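Local coordinates for protein FprA (Mycobacterium tuberculosis, PDB 1LQT) that transfers electrons between NADPH and ferredoxin through a bound FAD cofactor, and may supply electrons to cytochrome P450 systems, at residues A[175-180]-A[439-444]; A[287-292]-A[309-314]. One frame throughout, in Å; residues are numbered along the deposited sequence.

Interactions 1 and 2 hold different elements of the chain, and interaction 2 is nested inside the long loop that interaction 1 closes; their nearest atoms lie about 23 Å apart. Interaction 1 pairs two irregular loops, 175-180 and 439-444, and is partly buried: an arginine side chain and several waters serve backbone carbonyls, which have no strand partner here, and the aspartate carboxylates. Interaction 2, between 287-292 and 309-314, is regular pairing within a beta hairpin at the periphery, its centre about 29 Å from that of the chain. There backbone bonds do most of the work, the inner strand is largely buried, and charged side chains gather along the exposed outer strand.

Interaction 1: A[175-180]-A[439-444]; sequences RTDIAD and RPRVKL
Arg175 and Arg439, then Asp177 and Arg441, bring the two backbones to 4.7 Å and 5.3 Å between CA atoms, and both runs are largely irregular. This is loop-to-loop packing: 175-180 leads into helix 180-186, whereas the run 439-444 links helices 420-434 and 447-454 near the C-terminus. Arg439 carries the contact because its long side chain has N-H groups around a flat rim. The chain turns about its CG-CD bond (chi3 72°), bringing NE onto Thr176 O at 2.8 Å, almost straight at 164°. The far end grips Asp180 with two nitrogens on a single oxygen: NH1 meets the syn lone pair of OD1 at 2.7 Å, while NH2 reaches the same OD1 from the anti side, clear of the carboxylate plane. Three bonds in the guanidinium plane, to Thr176 O and Asp180 OD1, fix its rotation. Val442 CG2 lies over one face of that guanidinium, offset toward its rim, and Val442 CG1 touches Asp180 OD2.

Buried Asp177 packs its CB on Arg441 CG at 3.6 Å and is served by waters: one joins OD2 to Arg441 NE, another joins OD2 to Lys443 NZ. Arg441 also forms salt bridges with Asp427 and Glu430, and Lys443 NZ bonds to Arg50 O and Asn133 O. Thr176 suits its place by closing an ST turn: OG1 also bonds with Leu173 O, and it accepts from Ile178 N at 3.1 Å.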
# COMPACT_ATOMS: atom_id res chain seq x y z
N ARG A 175 -0.42 20.46 -8.68
CA ARG A 175 -1.66 20.81 -7.99
C ARG A 175 -2.14 19.67 -7.08
O ARG A 175 -3.24 19.73 -6.56
CB ARG A 175 -2.76 21.22 -8.97
CG ARG A 175 -2.36 22.38 -9.87
CD ARG A 175 -1.97 23.62 -9.12
NE ARG A 175 -1.64 24.70 -10.06
CZ ARG A 175 -1.50 25.96 -9.73
NH1 ARG A 175 -1.62 26.36 -8.48
NH2 ARG A 175 -1.23 26.85 -10.68
N THR A 176 -1.30 18.67 -6.87
CA THR A 176 -1.63 17.53 -6.02
C THR A 176 -0.78 17.59 -4.75
O THR A 176 0.13 18.42 -4.64
CB THR A 176 -1.36 16.16 -6.71
OG1 THR A 176 0.06 15.93 -6.78
CG2 THR A 176 -1.98 16.08 -8.10
N ASP A 177 -1.02 16.66 -3.85
CA ASP A 177 -0.24 16.54 -2.64
C ASP A 177 0.99 15.67 -2.80
O ASP A 177 1.57 15.24 -1.81
CB ASP A 177 -1.11 16.07 -1.46
CG ASP A 177 -1.57 14.66 -1.56
OD1 ASP A 177 -1.19 13.93 -2.51
OD2 ASP A 177 -2.31 14.22 -0.63
N ILE A 178 1.45 15.48 -4.02
CA ILE A 178 2.71 14.79 -4.27
C ILE A 178 3.83 15.45 -3.47
O ILE A 178 3.85 16.67 -3.26
CB ILE A 178 3.03 14.81 -5.80
CG1 ILE A 178 4.13 13.81 -6.15
CG2 ILE A 178 3.34 16.23 -6.27
CD1 ILE A 178 4.27 13.60 -7.65
N ALA A 179 4.82 14.65 -3.08
CA ALA A 179 5.97 15.18 -2.39
C ALA A 179 6.68 16.24 -3.23
O ALA A 179 6.94 16.04 -4.43
CB ALA A 179 6.95 14.07 -2.12
N ASP A 180 7.10 17.32 -2.59
CA ASP A 180 7.83 18.36 -3.29
C ASP A 180 9.11 17.81 -3.91
O ASP A 180 9.48 18.23 -5.02
CB ASP A 180 8.16 19.52 -2.38
CG ASP A 180 7.04 20.51 -2.24
OD1 ASP A 180 6.07 20.48 -3.02
OD2 ASP A 180 7.17 21.43 -1.39
N ARG A 439 -3.19 23.04 -3.86
CA ARG A 439 -2.93 21.66 -3.51
C ARG A 439 -3.69 21.28 -2.25
O ARG A 439 -3.89 22.14 -1.39
CB ARG A 439 -1.43 21.46 -3.26
CG ARG A 439 -0.56 21.93 -4.43
CD ARG A 439 0.89 22.05 -4.11
NE ARG A 439 1.54 20.76 -3.96
CZ ARG A 439 2.84 20.61 -3.72
NH1 ARG A 439 3.65 21.64 -3.56
NH2 ARG A 439 3.35 19.40 -3.58
N PRO A 440 -4.07 20.02 -2.07
CA PRO A 440 -4.76 19.67 -0.83
C PRO A 440 -3.88 19.86 0.41
O PRO A 440 -4.37 20.22 1.47
CB PRO A 440 -5.15 18.19 -1.04
CG PRO A 440 -5.19 18.04 -2.53
CD PRO A 440 -4.14 18.92 -3.06
N ARG A 441 -2.60 19.57 0.24
CA ARG A 441 -1.64 19.74 1.31
C ARG A 441 -0.25 19.67 0.70
O ARG A 441 -0.07 19.21 -0.43
CB ARG A 441 -1.78 18.67 2.39
CG ARG A 441 -1.41 17.28 1.94
CD ARG A 441 -1.55 16.22 3.03
NE ARG A 441 -2.91 16.10 3.53
CZ ARG A 441 -3.34 16.28 4.80
NH1 ARG A 441 -2.52 16.56 5.82
NH2 ARG A 441 -4.62 16.15 5.05
N VAL A 442 0.73 20.13 1.48
CA VAL A 442 2.15 19.85 1.20
C VAL A 442 2.63 19.10 2.39
O VAL A 442 2.60 19.60 3.50
CB VAL A 442 2.99 21.11 0.94
CG1 VAL A 442 4.41 20.73 0.66
CG2 VAL A 442 2.42 21.94 -0.17
N LYS A 443 3.06 17.86 2.18
CA LYS A 443 3.44 16.99 3.26
C LYS A 443 4.83 17.27 3.79
O LYS A 443 5.75 17.59 3.06
CB LYS A 443 3.37 15.54 2.80
CG LYS A 443 1.98 15.04 2.55
CD LYS A 443 2.00 13.63 2.02
CE LYS A 443 0.62 13.11 1.78
NZ LYS A 443 0.68 11.74 1.12
N LEU A 444 4.95 17.08 5.10
CA LEU A 444 6.23 17.07 5.78
C LEU A 444 6.81 15.66 5.52
O LEU A 444 6.22 14.65 5.90
CB LEU A 444 6.01 17.34 7.26
CG LEU A 444 5.48 18.75 7.56
CD1 LEU A 444 4.89 18.79 8.93
CD2 LEU A 444 6.59 19.77 7.42
O HOH W 1 -2.17 11.91 0.84
O HOH W 2 1.82 12.58 -1.21
O HOH W 3 3.33 16.82 -0.43
O HOH W 4 -4.11 15.06 1.25
O HOH W 5 6.68 17.53 0.30

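Interaction 2: A[287-292]-A[309-314]; sequences IVLGRN and EREELP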
# COMPACT_ATOMS: atom_id res chain seq x y z
N ILE A 287 17.77 -3.72 -20.00
CA ILE A 287 17.11 -4.85 -19.41
C ILE A 287 16.95 -5.93 -20.45
O ILE A 287 16.63 -5.67 -21.60
CB ILE A 287 15.75 -4.42 -18.77
CG1 ILE A 287 15.12 -5.55 -17.94
CG2 ILE A 287 14.78 -3.88 -19.81
CD1 ILE A 287 13.96 -5.11 -17.07
N VAL A 288 17.16 -7.16 -19.99
CA VAL A 288 16.93 -8.35 -20.81
C VAL A 288 15.55 -8.87 -20.51
O VAL A 288 15.21 -9.09 -19.35
CB VAL A 288 17.98 -9.44 -20.51
CG1 VAL A 288 17.77 -10.67 -21.42
CG2 VAL A 288 19.38 -8.88 -20.68
N LEU A 289 14.76 -9.06 -21.57
CA LEU A 289 13.38 -9.52 -21.48
C LEU A 289 13.26 -10.87 -22.17
O LEU A 289 13.95 -11.17 -23.14
CB LEU A 289 12.46 -8.52 -22.17
CG LEU A 289 12.50 -7.10 -21.61
CD1 LEU A 289 11.66 -6.18 -22.48
CD2 LEU A 289 12.07 -7.04 -20.16
N GLY A 290 12.37 -11.69 -21.62
CA GLY A 290 12.07 -13.00 -22.16
C GLY A 290 10.60 -13.12 -22.49
O GLY A 290 9.75 -12.67 -21.74
N ARG A 291 10.30 -13.77 -23.61
CA ARG A 291 8.92 -14.00 -24.00
C ARG A 291 8.42 -15.29 -23.34
O ARG A 291 9.10 -16.30 -23.34
CB ARG A 291 8.80 -14.09 -25.53
CG ARG A 291 7.38 -14.23 -26.01
CD ARG A 291 7.24 -14.19 -27.51
NE ARG A 291 7.78 -15.36 -28.19
CZ ARG A 291 7.07 -16.42 -28.57
NH1 ARG A 291 5.80 -16.51 -28.29
NH2 ARG A 291 7.68 -17.37 -29.28
N ASN A 292 7.18 -15.22 -22.87
CA ASN A 292 6.47 -16.33 -22.28
C ASN A 292 5.32 -16.79 -23.17
O ASN A 292 4.80 -16.01 -23.97
CB ASN A 292 5.88 -15.90 -20.93
CG ASN A 292 6.94 -15.44 -19.97
OD1 ASN A 292 8.03 -16.00 -19.92
ND2 ASN A 292 6.61 -14.42 -19.17
N GLU A 309 13.60 -17.22 -25.43
CA GLU A 309 13.98 -16.09 -26.26
C GLU A 309 14.39 -14.91 -25.40
O GLU A 309 13.80 -14.66 -24.35
CB GLU A 309 12.80 -15.69 -27.10
CG GLU A 309 12.36 -16.74 -28.09
CD GLU A 309 11.01 -16.45 -28.72
OE1 GLU A 309 10.53 -15.29 -28.63
OE2 GLU A 309 10.40 -17.40 -29.28
N ARG A 310 15.38 -14.16 -25.90
CA ARG A 310 15.92 -13.00 -25.15
C ARG A 310 16.01 -11.78 -26.04
O ARG A 310 16.47 -11.89 -27.17
CB ARG A 310 17.28 -13.36 -24.55
CG ARG A 310 17.22 -14.57 -23.63
CD ARG A 310 16.53 -14.24 -22.33
NE ARG A 310 16.47 -15.39 -21.42
CZ ARG A 310 15.41 -16.16 -21.23
NH1 ARG A 310 14.28 -15.96 -21.89
NH2 ARG A 310 15.45 -17.14 -20.35
N GLU A 311 15.60 -10.64 -25.49
CA GLU A 311 15.60 -9.33 -26.16
C GLU A 311 16.21 -8.37 -25.13
O GLU A 311 15.94 -8.50 -23.95
CB GLU A 311 14.10 -8.93 -26.37
CG GLU A 311 13.72 -7.54 -26.84
CD GLU A 311 12.24 -7.24 -26.65
OE1 GLU A 311 11.86 -6.04 -26.68
OE2 GLU A 311 11.43 -8.18 -26.47
N GLU A 312 17.02 -7.42 -25.56
CA GLU A 312 17.53 -6.37 -24.66
C GLU A 312 16.93 -5.03 -25.10
O GLU A 312 16.78 -4.75 -26.30
CB GLU A 312 19.07 -6.33 -24.63
CG GLU A 312 19.70 -7.66 -24.23
CD GLU A 312 21.13 -7.58 -23.73
OE1 GLU A 312 21.71 -6.48 -23.73
OE2 GLU A 312 21.65 -8.64 -23.27
N LEU A 313 16.59 -4.22 -24.11
CA LEU A 313 15.99 -2.90 -24.32
C LEU A 313 16.74 -1.87 -23.46
O LEU A 313 16.92 -2.13 -22.27
CB LEU A 313 14.55 -2.97 -23.84
CG LEU A 313 13.65 -1.77 -24.05
CD1 LEU A 313 13.42 -1.49 -25.51
CD2 LEU A 313 12.30 -2.04 -23.36
N PRO A 314 17.18 -0.73 -23.99
CA PRO A 314 17.79 0.28 -23.12
C PRO A 314 16.78 0.82 -22.12
O PRO A 314 15.64 1.05 -22.48
CB PRO A 314 18.23 1.38 -24.08
CG PRO A 314 18.20 0.71 -25.44
CD PRO A 314 17.14 -0.32 -25.40
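Backbone bonds join Ile287 to Leu313 and Leu289 to Glu311, each a hydrogen-bonded antiparallel pair with bonds in both directions. The shortest, Leu289 N to Glu311 O, is 2.7 Å and nearly straight at 174°. Between these pairs Val288 faces Glu312 as a non-hydrogen-bonded pair, and Val288 CA lies 3.3 Å from Glu311 O in a CA-H...O contact.

Side-chain packing follows the alternation of the strands. The two strands form a beta hairpin within a three-stranded antiparallel sheet, 286-296 in the middle and 302-314 at an edge; beta-branched Ile287 and Val288 suit the extended, buried middle strand. On one face Ile287 CG2 meets Leu313 CB at 4.1 Å, and Leu289 CD1 approaches Leu313 CD2. On the other, Val288 CG2 lies alongside the Glu312 side chain, whose OE2 makes a salt bridge with Lys279, and Val288 CG1 touches Arg310 CD.

Charge contacts gather at the exposed end. Arg291 grips Glu309 side-on, NE to OE1 at 2.8 Å and NH2 to OE2 at 2.7 Å. Rotation about CG-CD (chi3 70°) swings NE to the carboxylate, yet the two planes remain 42° apart. Within 309-314, Arg310 NH1 also donates to Glu309 O from above the carbonyl plane, while NH2 makes a salt bridge with Asp306.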